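Local atomic coordinates of protein F01G10.3, confirmed by transcript evidence (Caenorhabditis elegans, PDB entry 3K6J), a protein that probably oxidises (3S)-3-hydroxyacyl-CoA with NAD+, as the dehydrogenase part of a multifunctional enzyme, and carries a zinc ion. Residues 394-399 with 409-414; 366-371 with 431-436; 264-269 with 357-362. One frame throughout, in Å; residues are numbered along the deposited sequence.

Contact 1 (394-399 with 409-414); sequences GWPIHS and EGLDKI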
loop_
_atom_site.group_PDB
_atom_site.type_symbol
_atom_site.label_atom_id
_atom_site.label_comp_id
_atom_site.label_asym_id
_atom_site.label_seq_id
_atom_site.Cartn_x
_atom_site.Cartn_y
_atom_site.Cartn_z
ATOM N N GLY A 394 -12.520 -3.668 -0.982
ATOM C CA GLY A 394 -13.556 -4.668 -1.155
ATOM C C GLY A 394 -13.300 -5.576 -2.359
ATOM O O GLY A 394 -12.256 -5.487 -3.022
ATOM N N TRP A 395 -14.261 -6.459 -2.619
ATOM C CA TRP A 395 -14.231 -7.345 -3.787
ATOM C C TRP A 395 -15.644 -7.854 -4.147
ATOM O O TRP A 395 -16.481 -7.996 -3.271
ATOM C CB TRP A 395 -13.269 -8.504 -3.561
ATOM C CG TRP A 395 -12.693 -9.038 -4.825
ATOM C CD1 TRP A 395 -12.891 -10.294 -5.350
ATOM C CD2 TRP A 395 -11.809 -8.355 -5.740
ATOM N NE1 TRP A 395 -12.181 -10.434 -6.525
ATOM C CE2 TRP A 395 -11.511 -9.265 -6.790
ATOM C CE3 TRP A 395 -11.246 -7.067 -5.779
ATOM C CZ2 TRP A 395 -10.684 -8.924 -7.869
ATOM C CZ3 TRP A 395 -10.400 -6.730 -6.847
ATOM C CH2 TRP A 395 -10.138 -7.658 -7.889
ATOM N N PRO A 396 -15.922 -8.084 -5.440
ATOM C CA PRO A 396 -17.253 -8.570 -5.836
ATOM C C PRO A 396 -17.549 -10.000 -5.379
ATOM O O PRO A 396 -18.705 -10.421 -5.372
ATOM C CB PRO A 396 -17.209 -8.522 -7.363
ATOM C CG PRO A 396 -16.113 -7.615 -7.714
ATOM C CD PRO A 396 -15.126 -7.631 -6.596
ATOM N N ILE A 397 -16.509 -10.724 -4.983
ATOM C CA ILE A 397 -16.590 -12.131 -4.614
ATOM C C ILE A 397 -15.708 -12.378 -3.384
ATOM O O ILE A 397 -14.621 -11.792 -3.269
ATOM C CB ILE A 397 -16.168 -13.021 -5.823
ATOM C CG1 ILE A 397 -17.423 -13.407 -6.618
ATOM C CG2 ILE A 397 -15.404 -14.255 -5.382
ATOM C CD1 ILE A 397 -17.241 -14.493 -7.674
ATOM N N HIS A 398 -16.191 -13.213 -2.462
ATOM C CA HIS A 398 -15.424 -13.616 -1.279
ATOM C C HIS A 398 -15.555 -15.114 -1.071
ATOM O O HIS A 398 -16.109 -15.800 -1.929
ATOM C CB HIS A 398 -15.785 -12.788 -0.024
ATOM C CG HIS A 398 -17.137 -13.072 0.558
ATOM N ND1 HIS A 398 -17.343 -13.227 1.914
ATOM C CD2 HIS A 398 -18.354 -13.219 -0.019
ATOM C CE1 HIS A 398 -18.622 -13.469 2.145
ATOM N NE2 HIS A 398 -19.257 -13.472 0.987
ATOM N N SER A 399 -15.043 -15.632 0.045
ATOM C CA SER A 399 -15.061 -17.085 0.275
ATOM C C SER A 399 -16.491 -17.623 0.368
ATOM O O SER A 399 -16.741 -18.776 0.004
ATOM C CB SER A 399 -14.273 -17.460 1.528
ATOM O OG SER A 399 -14.866 -16.918 2.691
ATOM N N GLU A 409 -23.438 -7.324 -7.008
ATOM C CA GLU A 409 -22.878 -8.415 -6.212
ATOM C C GLU A 409 -22.468 -9.535 -7.153
ATOM O O GLU A 409 -23.181 -9.837 -8.099
ATOM C CB GLU A 409 -23.861 -8.922 -5.135
ATOM C CG GLU A 409 -24.902 -9.975 -5.612
ATOM C CD GLU A 409 -25.722 -10.592 -4.467
ATOM O OE1 GLU A 409 -25.991 -9.888 -3.472
ATOM O OE2 GLU A 409 -26.103 -11.786 -4.556
ATOM N N GLY A 410 -21.313 -10.146 -6.906
ATOM C CA GLY A 410 -20.793 -11.153 -7.826
ATOM C C GLY A 410 -20.212 -10.488 -9.050
ATOM O O GLY A 410 -20.024 -9.264 -9.068
ATOM N N LEU A 411 -19.953 -11.287 -10.080
ATOM C CA LEU A 411 -19.174 -10.848 -11.231
ATOM C C LEU A 411 -19.955 -10.740 -12.540
ATOM O O LEU A 411 -19.427 -10.235 -13.541
ATOM C CB LEU A 411 -17.961 -11.780 -11.443
ATOM C CG LEU A 411 -16.799 -11.863 -10.432
ATOM C CD1 LEU A 411 -15.822 -12.943 -10.870
ATOM C CD2 LEU A 411 -16.065 -10.533 -10.302
ATOM N N ASP A 412 -21.203 -11.208 -12.543
ATOM C CA ASP A 412 -21.971 -11.332 -13.794
ATOM C C ASP A 412 -22.247 -9.984 -14.469
ATOM O O ASP A 412 -21.989 -9.826 -15.670
ATOM C CB ASP A 412 -23.259 -12.150 -13.580
ATOM C CG ASP A 412 -23.884 -12.643 -14.904
ATOM O OD1 ASP A 412 -23.145 -13.147 -15.796
ATOM O OD2 ASP A 412 -25.124 -12.524 -15.051
ATOM N N LYS A 413 -22.721 -9.002 -13.704
ATOM C CA LYS A 413 -22.976 -7.675 -14.287
ATOM C C LYS A 413 -21.672 -7.007 -14.712
ATOM O O LYS A 413 -21.622 -6.339 -15.749
ATOM C CB LYS A 413 -23.776 -6.768 -13.339
ATOM C CG LYS A 413 -24.974 -7.464 -12.702
ATOM C CD LYS A 413 -26.187 -7.526 -13.657
ATOM C CE LYS A 413 -27.127 -8.657 -13.270
ATOM N NZ LYS A 413 -26.648 -9.926 -13.879
ATOM N N ILE A 414 -20.625 -7.216 -13.911
ATOM C CA ILE A 414 -19.271 -6.726 -14.203
ATOM C C ILE A 414 -18.762 -7.287 -15.533
ATOM O O ILE A 414 -18.319 -6.529 -16.401
ATOM C CB ILE A 414 -18.267 -7.051 -13.043
ATOM C CG1 ILE A 414 -18.627 -6.224 -11.798
ATOM C CG2 ILE A 414 -16.839 -6.762 -13.478
ATOM C CD1 ILE A 414 -17.869 -6.568 -10.526
#
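Leu411 has CG beside its backbone N (chi1 -67°) and its chain extended beyond (chi2 176°), which spreads its two methyls between Pro396 and Ile397. CD2 goes to the proline and CD1 to the isoleucine. Ile414 has a similar extended shape, and its CD1 reaches the proline ring from the first turn of helix 412-424.

Pro396 packs against both Leu411 and Ile414, and its CB also lies 3.4 Å from Gly410 O. The same CB is 3.7 Å from CD2 of Leu411. Its CG lies 3.5 Å from CD1 of Ile414, which is tight for two carbons. The proline ring and Ile414 meet at about a right angle. Ile397 CD1 packs 3.8 Å from Leu411 CD1, and these two side chains also cross nearly at right angles.

The backbones meet at Pro396 and Gly410, whose CA atoms are 4.8 Å apart. Gly410 N gives a weak hydrogen bond to Pro396 O, 3.0 Å long and bent to 133° at the hydrogen. Gly410 CA lies 4.2 Å from CG1 of Ile397. Here the chain passes the start of strand 397-398 before entering helix 412-424.

Helix 355-375 contributes to the same core. Its Val367 touches Pro396, its Tyr371 touches Leu411 and its Tyr364 touches Ile414. Leu411 also meets Leu437 and Ala440 of helix 435-440.

The contact is buried packing away from the zinc site. It sets the start of the beta-hairpin of strands 397-398 and 401-402 against the N-terminal end of helix 412-424. Both belong to the mainly helical part of the fold, which follows the Rossmann-type domain in 3-hydroxyacyl-CoA dehydrogenases.

Contact 2 (366-371 with 431-436); sequences TVNEGY and YIVADA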
loop_
_atom_site.group_PDB
_atom_site.type_symbol
_atom_site.label_atom_id
_atom_site.label_comp_id
_atom_site.label_asym_id
_atom_site.label_seq_id
_atom_site.Cartn_x
_atom_site.Cartn_y
_atom_site.Cartn_z
ATOM N N THR A 366 -10.644 -2.255 -13.042
ATOM C CA THR A 366 -9.639 -2.544 -12.030
ATOM C C THR A 366 -9.818 -3.966 -11.517
ATOM O O THR A 366 -8.824 -4.738 -11.413
ATOM C CB THR A 366 -9.705 -1.514 -10.916
ATOM O OG1 THR A 366 -9.562 -0.221 -11.501
ATOM C CG2 THR A 366 -8.602 -1.734 -9.889
ATOM N N VAL A 367 -11.070 -4.342 -11.248
ATOM C CA VAL A 367 -11.370 -5.717 -10.845
ATOM C C VAL A 367 -10.854 -6.728 -11.888
ATOM O O VAL A 367 -10.224 -7.739 -11.549
ATOM C CB VAL A 367 -12.875 -5.943 -10.568
ATOM C CG1 VAL A 367 -13.170 -7.451 -10.334
ATOM C CG2 VAL A 367 -13.334 -5.110 -9.381
ATOM N N ASN A 368 -11.102 -6.411 -13.163
ATOM C CA ASN A 368 -10.689 -7.263 -14.268
ATOM C C ASN A 368 -9.170 -7.433 -14.337
ATOM O O ASN A 368 -8.698 -8.540 -14.555
ATOM C CB ASN A 368 -11.265 -6.735 -15.603
ATOM C CG ASN A 368 -10.899 -7.625 -16.775
ATOM O OD1 ASN A 368 -10.154 -7.222 -17.662
ATOM N ND2 ASN A 368 -11.367 -8.863 -16.745
ATOM N N GLU A 369 -8.416 -6.341 -14.162
ATOM C CA GLU A 369 -6.955 -6.390 -14.071
ATOM C C GLU A 369 -6.438 -7.269 -12.911
ATOM O O GLU A 369 -5.452 -7.995 -13.055
ATOM C CB GLU A 369 -6.360 -4.977 -13.963
ATOM C CG GLU A 369 -4.832 -4.959 -13.829
ATOM C CD GLU A 369 -4.119 -5.501 -15.082
ATOM O OE1 GLU A 369 -2.915 -5.805 -14.995
ATOM O OE2 GLU A 369 -4.752 -5.648 -16.150
ATOM N N GLY A 370 -7.104 -7.229 -11.770
ATOM C CA GLY A 370 -6.781 -8.173 -10.706
ATOM C C GLY A 370 -6.850 -9.612 -11.195
ATOM O O GLY A 370 -5.946 -10.410 -10.934
ATOM N N TYR A 371 -7.930 -9.958 -11.905
ATOM C CA TYR A 371 -8.072 -11.334 -12.422
ATOM C C TYR A 371 -7.001 -11.647 -13.459
ATOM O O TYR A 371 -6.485 -12.744 -13.520
ATOM C CB TYR A 371 -9.486 -11.572 -12.939
ATOM C CG TYR A 371 -10.416 -11.877 -11.798
ATOM C CD1 TYR A 371 -11.288 -10.918 -11.297
ATOM C CD2 TYR A 371 -10.389 -13.112 -11.195
ATOM C CE1 TYR A 371 -12.124 -11.216 -10.232
ATOM C CE2 TYR A 371 -11.212 -13.417 -10.138
ATOM C CZ TYR A 371 -12.066 -12.476 -9.655
ATOM O OH TYR A 371 -12.873 -12.820 -8.594
ATOM N N TYR A 431 -10.893 -3.282 -21.169
ATOM C CA TYR A 431 -12.253 -3.818 -21.265
ATOM C C TYR A 431 -12.306 -5.263 -21.764
ATOM O O TYR A 431 -13.379 -5.864 -21.801
ATOM C CB TYR A 431 -13.131 -2.926 -22.148
ATOM C CG TYR A 431 -13.078 -1.453 -21.798
ATOM C CD1 TYR A 431 -13.395 -1.012 -20.514
ATOM C CD2 TYR A 431 -12.733 -0.499 -22.758
ATOM C CE1 TYR A 431 -13.353 0.336 -20.182
ATOM C CE2 TYR A 431 -12.687 0.861 -22.438
ATOM C CZ TYR A 431 -13.000 1.273 -21.145
ATOM O OH TYR A 431 -12.962 2.619 -20.806
ATOM N N ILE A 432 -11.153 -5.808 -22.155
ATOM C CA ILE A 432 -11.039 -7.212 -22.562
ATOM C C ILE A 432 -11.102 -8.106 -21.328
ATOM O O ILE A 432 -10.153 -8.166 -20.539
ATOM C CB ILE A 432 -9.712 -7.480 -23.304
ATOM C CG1 ILE A 432 -9.429 -6.387 -24.359
ATOM C CG2 ILE A 432 -9.662 -8.947 -23.836
ATOM C CD1 ILE A 432 -9.908 -6.674 -25.766
ATOM N N VAL A 433 -12.220 -8.800 -21.168
ATOM C CA VAL A 433 -12.453 -9.644 -19.993
ATOM C C VAL A 433 -11.450 -10.800 -19.871
ATOM O O VAL A 433 -11.169 -11.499 -20.841
ATOM C CB VAL A 433 -13.921 -10.151 -19.946
ATOM C CG1 VAL A 433 -14.191 -10.972 -18.697
ATOM C CG2 VAL A 433 -14.881 -8.972 -19.979
ATOM N N ALA A 434 -10.908 -10.990 -18.668
ATOM C CA ALA A 434 -9.986 -12.094 -18.384
ATOM C C ALA A 434 -10.710 -13.436 -18.190
ATOM O O ALA A 434 -11.796 -13.485 -17.591
ATOM C CB ALA A 434 -9.147 -11.771 -17.149
ATOM N N ASP A 435 -10.096 -14.519 -18.680
ATOM C CA ASP A 435 -10.611 -15.876 -18.471
ATOM C C ASP A 435 -10.835 -16.210 -17.003
ATOM O O ASP A 435 -11.834 -16.845 -16.674
ATOM C CB ASP A 435 -9.698 -16.930 -19.120
ATOM C CG ASP A 435 -9.735 -16.887 -20.654
ATOM O OD1 ASP A 435 -10.753 -16.448 -21.220
ATOM O OD2 ASP A 435 -8.742 -17.286 -21.304
ATOM N N ALA A 436 -9.929 -15.780 -16.115
ATOM C CA ALA A 436 -10.092 -16.050 -14.667
ATOM C C ALA A 436 -11.313 -15.336 -14.078
ATOM O O ALA A 436 -11.919 -15.808 -13.115
ATOM C CB ALA A 436 -8.824 -15.680 -13.883
#
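Residues 366-371 are a continuous piece of helix 355-375, while 432-434 run past it in extended form and lead into helix 435-440, the nearest CA atoms being those of Tyr371 and Ala436 at 5.6 Å. Asn368 and Tyr371 lie one turn apart and point toward this chain.

Asn368 holds its CG anti to the backbone N (chi1 -178°). This sends the amide across to the backbone of 432-434. The end of the amide lies close to both Ile432 O and Ala434 N, polar atoms of the extended chain. Its orientation is probably reversed in the model, and so the partner of each amide atom remains uncertain.

Tyr371 packs on Ala434 and Ala436. Its CB lies 4.2 Å from CB of Ala434. Its ring carbon CD2 is 4.0 Å from CB of Ala436 and 3.6 Å from Ala436 O. The carbonyl approaches the ring obliquely. The small alanine side chains are consistent with the close approach of the backbones at this end.

Ala434 is the N-cap residue of helix 435-440. Ala436 N is hydrogen-bonded to the side chain of Glu375, further along helix 355-375. The same long helix therefore also holds the first turn of the last one. Leu437 packs on both Asn368 and Tyr371, and Leu418 of helix 412-424 touches Asn368.

The contact lies away from the annotated sites. It packs the start of the last helix, 435-440, and the chain leading into it against the long helix 355-375, in the mainly helical part of the dehydrogenase.

Contact 3 (264-269 with 357-362); sequences KIITNF and DVINFM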
loop_
_atom_site.group_PDB
_atom_site.type_symbol
_atom_site.label_atom_id
_atom_site.label_comp_id
_atom_site.label_asym_id
_atom_site.label_seq_id
_atom_site.Cartn_x
_atom_site.Cartn_y
_atom_site.Cartn_z
ATOM N N LYS A 264 -15.286 13.059 -5.325
ATOM C CA LYS A 264 -16.453 13.068 -4.463
ATOM C C LYS A 264 -17.250 11.801 -4.656
ATOM O O LYS A 264 -17.774 11.255 -3.706
ATOM C CB LYS A 264 -17.320 14.303 -4.712
ATOM C CG LYS A 264 -18.486 14.456 -3.752
ATOM C CD LYS A 264 -17.992 14.719 -2.342
ATOM C CE LYS A 264 -19.149 14.800 -1.368
ATOM N NZ LYS A 264 -18.594 14.974 -0.011
ATOM N N ILE A 265 -17.300 11.325 -5.894
ATOM C CA ILE A 265 -18.011 10.109 -6.217
ATOM C C ILE A 265 -17.308 8.894 -5.581
ATOM O O ILE A 265 -17.952 8.021 -4.986
ATOM C CB ILE A 265 -18.161 9.964 -7.744
ATOM C CG1 ILE A 265 -19.151 11.020 -8.281
ATOM C CG2 ILE A 265 -18.618 8.557 -8.110
ATOM C CD1 ILE A 265 -19.082 11.231 -9.822
ATOM N N ILE A 266 -15.984 8.876 -5.688
ATOM C CA ILE A 266 -15.131 7.878 -5.048
ATOM C C ILE A 266 -15.260 7.865 -3.519
ATOM O O ILE A 266 -15.402 6.793 -2.913
ATOM C CB ILE A 266 -13.647 8.051 -5.524
ATOM C CG1 ILE A 266 -13.485 7.611 -6.990
ATOM C CG2 ILE A 266 -12.661 7.359 -4.613
ATOM C CD1 ILE A 266 -13.653 6.123 -7.246
ATOM N N THR A 267 -15.229 9.035 -2.887
ATOM C CA THR A 267 -15.317 9.074 -1.424
ATOM C C THR A 267 -16.735 8.766 -0.963
ATOM O O THR A 267 -16.927 8.211 0.117
ATOM C CB THR A 267 -14.802 10.414 -0.801
ATOM O OG1 THR A 267 -15.617 11.503 -1.252
ATOM C CG2 THR A 267 -13.344 10.671 -1.187
ATOM N N ASN A 268 -17.722 9.122 -1.789
ATOM C CA ASN A 268 -19.108 8.717 -1.524
ATOM C C ASN A 268 -19.258 7.196 -1.565
ATOM O O ASN A 268 -19.972 6.631 -0.760
ATOM C CB ASN A 268 -20.114 9.353 -2.514
ATOM C CG ASN A 268 -20.379 10.831 -2.239
ATOM O OD1 ASN A 268 -19.956 11.390 -1.229
ATOM N ND2 ASN A 268 -21.075 11.469 -3.160
ATOM N N PHE A 269 -18.593 6.548 -2.514
ATOM C CA PHE A 269 -18.552 5.084 -2.570
ATOM C C PHE A 269 -17.959 4.512 -1.267
ATOM O O PHE A 269 -18.383 3.460 -0.786
ATOM C CB PHE A 269 -17.740 4.648 -3.786
ATOM C CG PHE A 269 -17.620 3.153 -3.941
ATOM C CD1 PHE A 269 -18.648 2.409 -4.544
ATOM C CD2 PHE A 269 -16.462 2.491 -3.515
ATOM C CE1 PHE A 269 -18.524 1.038 -4.718
ATOM C CE2 PHE A 269 -16.324 1.107 -3.668
ATOM C CZ PHE A 269 -17.355 0.371 -4.264
ATOM N N ASP A 357 -22.476 4.842 -12.919
ATOM C CA ASP A 357 -21.678 4.586 -14.122
ATOM C C ASP A 357 -20.225 5.037 -13.980
ATOM O O ASP A 357 -19.315 4.373 -14.489
ATOM C CB ASP A 357 -22.293 5.266 -15.352
ATOM C CG ASP A 357 -23.679 4.722 -15.709
ATOM O OD1 ASP A 357 -24.438 5.456 -16.390
ATOM O OD2 ASP A 357 -24.017 3.585 -15.314
ATOM N N VAL A 358 -20.028 6.184 -13.324
ATOM C CA VAL A 358 -18.697 6.691 -12.981
ATOM C C VAL A 358 -17.883 5.658 -12.171
ATOM O O VAL A 358 -16.762 5.315 -12.549
ATOM C CB VAL A 358 -18.790 8.047 -12.203
ATOM C CG1 VAL A 358 -17.430 8.466 -11.663
ATOM C CG2 VAL A 358 -19.359 9.148 -13.113
ATOM N N ILE A 359 -18.471 5.178 -11.071
ATOM C CA ILE A 359 -17.899 4.115 -10.246
ATOM C C ILE A 359 -17.591 2.856 -11.074
ATOM O O ILE A 359 -16.492 2.328 -11.000
ATOM C CB ILE A 359 -18.808 3.780 -9.032
ATOM C CG1 ILE A 359 -18.703 4.857 -7.944
ATOM C CG2 ILE A 359 -18.498 2.398 -8.446
ATOM C CD1 ILE A 359 -17.276 5.185 -7.471
ATOM N N ASN A 360 -18.547 2.401 -11.881
ATOM C CA ASN A 360 -18.331 1.241 -12.730
ATOM C C ASN A 360 -17.179 1.431 -13.702
ATOM O O ASN A 360 -16.378 0.522 -13.913
ATOM C CB ASN A 360 -19.616 0.888 -13.486
ATOM C CG ASN A 360 -20.733 0.478 -12.559
ATOM O OD1 ASN A 360 -20.519 0.239 -11.369
ATOM N ND2 ASN A 360 -21.936 0.381 -13.101
ATOM N N PHE A 361 -17.116 2.615 -14.298
ATOM C CA PHE A 361 -16.070 2.980 -15.262
ATOM C C PHE A 361 -14.678 2.884 -14.625
ATOM O O PHE A 361 -13.708 2.477 -15.278
ATOM C CB PHE A 361 -16.331 4.399 -15.787
ATOM C CG PHE A 361 -15.490 4.784 -16.985
ATOM C CD1 PHE A 361 -15.827 4.347 -18.271
ATOM C CD2 PHE A 361 -14.376 5.612 -16.841
ATOM C CE1 PHE A 361 -15.054 4.720 -19.396
ATOM C CE2 PHE A 361 -13.596 5.968 -17.958
ATOM C CZ PHE A 361 -13.952 5.517 -19.243
ATOM N N MET A 362 -14.588 3.258 -13.352
ATOM C CA MET A 362 -13.319 3.165 -12.601
ATOM C C MET A 362 -13.020 1.775 -12.032
ATOM O O MET A 362 -11.927 1.276 -12.180
ATOM C CB MET A 362 -13.272 4.204 -11.471
ATOM C CG MET A 362 -12.763 5.566 -11.929
ATOM S SD MET A 362 -13.033 6.899 -10.743
ATOM C CE MET A 362 -14.789 6.906 -10.512
#
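On helix 259-269, Ile265 meets Val358 and Ile359. Its CD1 lies 3.7 Å from CG1 of Val358, and the two side chains cross at about a right angle. Its CG2, anti to the backbone N, is 3.7 Å from CD1 of Ile359. Those two isoleucines run past each other in opposite directions.

Ile266 comes next and reaches tip to tip toward Met362. Its CD1 is 3.5 Å from CE of Met362, whose chain bends at the thioether (chi3 -58°). The same CD1 also touches CD1 of Ile359, at 3.7 Å.

Phe269, one turn on from Ile265, closes the row. Its CB packs 3.8 Å from CD1 of Ile359, and its ring carbon CD1 lies 3.9 Å from CG2 of that residue. Ile359 thus sits among Ile265, Ile266 and Phe269.

Tyr244 of helix 234-253 packs on Ile266, and Leu251 of that helix packs on Val358. Phe271 adds to the core beside Ile266 and Phe269.

The axes of 264-269 and 357-362 come within 10.0 Å and cross at -89°. Such near-perpendicular, wholly apolar packing joins helices 259-269 and 355-375 within the helical part of this dehydrogenase.

Overall arrangement
Helix 355-375 ties the three contacts together. It supplies one segment each to contacts 2 and 3, and it also packs on contact 1. Contacts 1 and 2 have centres about 12 Å apart and touch: Trp395 NE1 lies 3.2 Å from Tyr371 OH, a probable hydrogen bond. Contact 3 lies about 16 Å from contact 1 and about 19 Å from contact 2, centre to centre. Tyr431 packs against Phe361 to join contacts 2 and 3. Along the chain contact 3 closes first; contact 1 then falls between the two segments of contact 2. Together they join helices and a hairpin from separate parts of the sequence in the mainly helical part, beside the Rossmann-type domain.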